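Local coordinates for protein putative hyaluronoglucosaminidase (PDB 6PWI) that probably acts as a family 84 glycoside hydrolase with hexosaminidase activity, this chain being the catalytic part of a longer, probably cell-wall-anchored protein, at residues K69-E74 with Y149-L154. Sequence-based numbering, arbitrary orientation.
Sequences KNRLLE and YGITSL
Ile151 of helix 144-158 rests its CG2 methyl on the backbone of helix 66-78. CG2 lies 3.7 Å from the CA of Leu72 and 3.8 Å from the CG of Arg71. This branch is anti to the backbone N of Ile151, which sends it across to the other helix. The axes of segments 69-74 and 149-154 run nearly parallel, 7° apart, and approach to 9.4 Å. This is the closely packed, apolar part, and across the two segments it rests on a single methyl. Thr68 and Val75 also touch Ile151, and Leu72 reaches Val58 and Phe60 of strand 55-60. The helices thus pack side by side and against the mixed sheet of the N-terminal domain, which resembles domain 2 of family 20 hydrolases.

The polar edge is also buried at Arg71 and Thr152; it opens toward solvent at Glu74. The Arg71 side chain bends at chi2 (59°) and chi3 and brings its guanidinium edge to Thr152. NE donates to Thr152 OG1 at 3.2 Å. The bond is bent, at 142°, and OG1 sits somewhat out of the guanidinium plane. NH2 adds a weak bond, so both nitrogens share OG1 as acceptor. OG1 also bonds to Phe148 O one helical turn back. NH1 makes a salt bridge to OE2 of the exposed Glu74 at 3.3 Å, with a weak hydrogen bond. Asp205 makes a long, weak ion pair with NH2.

Thr152 and Glu74 together probably restrict rotation of the guanidinium. The nearby carboxylates probably favour its positive charge. A small apolar contact centred on Ile151, bordered by a buried arginine, therefore joins the two helices.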
ATOM      1  N   LYS A  69       9.264   9.871  20.063  1.00 27.71           N
ATOM      2  CA  LYS A  69       9.790  11.202  20.321  1.00 27.48           C
ATOM      3  C   LYS A  69      10.294  11.818  19.016  1.00 28.46           C
ATOM      4  O   LYS A  69       9.955  12.959  18.702  1.00 28.74           O
ATOM      5  CB  LYS A  69      10.884  11.189  21.393  1.00 27.72           C
ATOM      6  CG  LYS A  69      10.489  10.595  22.741  1.00 28.17           C
ATOM      7  CD  LYS A  69      11.553  10.767  23.810  1.00 28.40           C
ATOM      8  CE  LYS A  69      11.328   9.886  25.021  1.00 29.79           C
ATOM      9  NZ  LYS A  69      12.107  10.328  26.204  1.00 29.21           N
ATOM     10  N   ASN A  70      11.090  11.050  18.256  1.00 29.00           N
ATOM     11  CA  ASN A  70      11.687  11.497  17.002  1.00 28.63           C
ATOM     12  C   ASN A  70      10.609  11.932  16.009  1.00 29.40           C
ATOM     13  O   ASN A  70      10.813  12.866  15.233  1.00 29.29           O
ATOM     14  CB  ASN A  70      12.593  10.427  16.388  1.00 27.97           C
ATOM     15  CG  ASN A  70      13.912  10.279  17.119  1.00 29.04           C
ATOM     16  OD1 ASN A  70      14.460  11.255  17.627  1.00 31.45           O
ATOM     17  ND2 ASN A  70      14.444   9.072  17.169  1.00 27.21           N
ATOM     18  N   ARG A  71       9.460  11.247  16.047  1.00 29.07           N
ATOM     19  CA  ARG A  71       8.346  11.576  15.174  1.00 29.86           C
ATOM     20  C   ARG A  71       7.802  12.972  15.490  1.00 30.56           C
ATOM     21  O   ARG A  71       7.438  13.708  14.573  1.00 30.85           O
ATOM     22  CB  ARG A  71       7.263  10.494  15.226  1.00 30.04           C
ATOM     23  CG  ARG A  71       6.199  10.623  14.143  1.00 31.31           C
ATOM     24  CD  ARG A  71       6.745  10.564  12.728  1.00 31.72           C
ATOM     25  NE  ARG A  71       5.865   9.757  11.900  1.00 34.29           N
ATOM     26  CZ  ARG A  71       6.038   9.527  10.603  1.00 36.09           C
ATOM     27  NH1 ARG A  71       7.067  10.060   9.968  1.00 36.89           N
ATOM     28  NH2 ARG A  71       5.180   8.766   9.946  1.00 36.99           N
ATOM     29  N   LEU A  72       7.744  13.337  16.779  1.00 30.31           N
ATOM     30  CA  LEU A  72       7.267  14.665  17.131  1.00 30.16           C
ATOM     31  C   LEU A  72       8.275  15.712  16.668  1.00 31.33           C
ATOM     32  O   LEU A  72       7.889  16.767  16.177  1.00 32.63           O
ATOM     33  CB  LEU A  72       7.005  14.779  18.637  1.00 29.03           C
ATOM     34  CG  LEU A  72       6.505  16.155  19.084  1.00 28.81           C
ATOM     35  CD1 LEU A  72       5.036  16.347  18.734  1.00 28.96           C
ATOM     36  CD2 LEU A  72       6.732  16.377  20.569  1.00 27.73           C
ATOM     37  N   LEU A  73       9.565  15.400  16.814  1.00 32.93           N
ATOM     38  CA  LEU A  73      10.606  16.360  16.489  1.00 35.80           C
ATOM     39  C   LEU A  73      10.642  16.636  14.984  1.00 37.88           C
ATOM     40  O   LEU A  73      10.911  17.768  14.584  1.00 38.95           O
ATOM     41  CB  LEU A  73      11.953  15.891  17.051  1.00 34.66           C
ATOM     42  CG  LEU A  73      11.996  15.740  18.576  1.00 35.54           C
ATOM     43  CD1 LEU A  73      13.396  15.409  19.073  1.00 34.22           C
ATOM     44  CD2 LEU A  73      11.460  16.977  19.277  1.00 34.45           C
ATOM     45  N   GLU A  74      10.353  15.609  14.168  1.00 40.60           N
ATOM     46  CA  GLU A  74      10.105  15.750  12.739  1.00 41.65           C
ATOM     47  C   GLU A  74       8.978  16.753  12.512  1.00 39.96           C
ATOM     48  O   GLU A  74       9.078  17.643  11.670  1.00 38.62           O
ATOM     49  CB  GLU A  74       9.593  14.435  12.154  1.00 48.00           C
ATOM     50  CG  GLU A  74      10.567  13.701  11.249  1.00 55.62           C
ATOM     51  CD  GLU A  74       9.897  12.599  10.436  1.00 61.27           C
ATOM     52  OE1 GLU A  74       9.247  12.928   9.420  1.00 63.84           O
ATOM     53  OE2 GLU A  74       9.999  11.415  10.834  1.00 62.08           O
ATOM     54  N   TYR A 149       0.898   7.135  15.762  1.00 22.25           N
ATOM     55  CA  TYR A 149      -0.127   7.401  14.757  1.00 22.69           C
ATOM     56  C   TYR A 149      -0.743   8.790  14.954  1.00 23.43           C
ATOM     57  O   TYR A 149      -0.943   9.516  13.976  1.00 23.13           O
ATOM     58  CB  TYR A 149      -1.196   6.304  14.719  1.00 22.68           C
ATOM     59  CG  TYR A 149      -0.646   4.907  14.587  1.00 23.12           C
ATOM     60  CD1 TYR A 149       0.425   4.635  13.748  1.00 22.22           C
ATOM     61  CD2 TYR A 149      -1.189   3.855  15.313  1.00 23.04           C
ATOM     62  CE1 TYR A 149       0.955   3.361  13.640  1.00 21.92           C
ATOM     63  CE2 TYR A 149      -0.673   2.571  15.208  1.00 23.24           C
ATOM     64  CZ  TYR A 149       0.402   2.324  14.369  1.00 23.04           C
ATOM     65  OH  TYR A 149       0.920   1.064  14.260  1.00 24.51           O
ATOM     66  N   GLY A 150      -1.034   9.150  16.215  1.00 22.31           N
ATOM     67  CA  GLY A 150      -1.540  10.474  16.539  1.00 21.61           C
ATOM     68  C   GLY A 150      -0.631  11.576  15.999  1.00 21.91           C
ATOM     69  O   GLY A 150      -1.095  12.528  15.370  1.00 21.51           O
ATOM     70  N   ILE A 151       0.676  11.410  16.223  1.00 21.83           N
ATOM     71  CA  ILE A 151       1.661  12.401  15.823  1.00 23.09           C
ATOM     72  C   ILE A 151       1.771  12.448  14.298  1.00 23.87           C
ATOM     73  O   ILE A 151       2.054  13.506  13.735  1.00 23.75           O
ATOM     74  CB  ILE A 151       3.014  12.130  16.511  1.00 23.38           C
ATOM     75  CG1 ILE A 151       2.888  12.172  18.038  1.00 22.85           C
ATOM     76  CG2 ILE A 151       4.080  13.093  16.011  1.00 23.04           C
ATOM     77  CD1 ILE A 151       4.084  11.610  18.766  1.00 22.78           C
ATOM     78  N   THR A 152       1.534  11.305  13.639  1.00 24.04           N
ATOM     79  CA  THR A 152       1.529  11.233  12.185  1.00 24.56           C
ATOM     80  C   THR A 152       0.365  12.058  11.639  1.00 24.93           C
ATOM     81  O   THR A 152       0.513  12.735  10.623  1.00 25.53           O
ATOM     82  CB  THR A 152       1.525   9.784  11.665  1.00 25.13           C
ATOM     83  OG1 THR A 152       2.706   9.113  12.110  1.00 25.92           O
ATOM     84  CG2 THR A 152       1.453   9.692  10.154  1.00 23.71           C
ATOM     85  N   SER A 153      -0.784  12.018  12.321  1.00 24.66           N
ATOM     86  CA  SER A 153      -1.890  12.866  11.910  1.00 24.94           C
ATOM     87  C   SER A 153      -1.496  14.336  12.017  1.00 26.80           C
ATOM     88  O   SER A 153      -1.822  15.113  11.123  1.00 27.20           O
ATOM     89  CB  SER A 153      -3.151  12.559  12.651  1.00 24.20           C
ATOM     90  OG  SER A 153      -3.700  11.332  12.191  1.00 22.99           O
ATOM     91  N   LEU A 154      -0.747  14.698  13.075  1.00 28.57           N
ATOM     92  CA  LEU A 154      -0.245  16.061  13.218  1.00 29.46           C
ATOM     93  C   LEU A 154       0.706  16.411  12.074  1.00 29.68           C
ATOM     94  O   LEU A 154       0.739  17.557  11.628  1.00 29.90           O
ATOM     95  CB  LEU A 154       0.457  16.236  14.567  1.00 30.51           C
ATOM     96  CG  LEU A 154      -0.449  16.420  15.782  1.00 31.59           C
ATOM     97  CD1 LEU A 154       0.383  16.463  17.060  1.00 30.84           C
ATOM     98  CD2 LEU A 154      -1.307  17.673  15.644  1.00 30.39           C
TER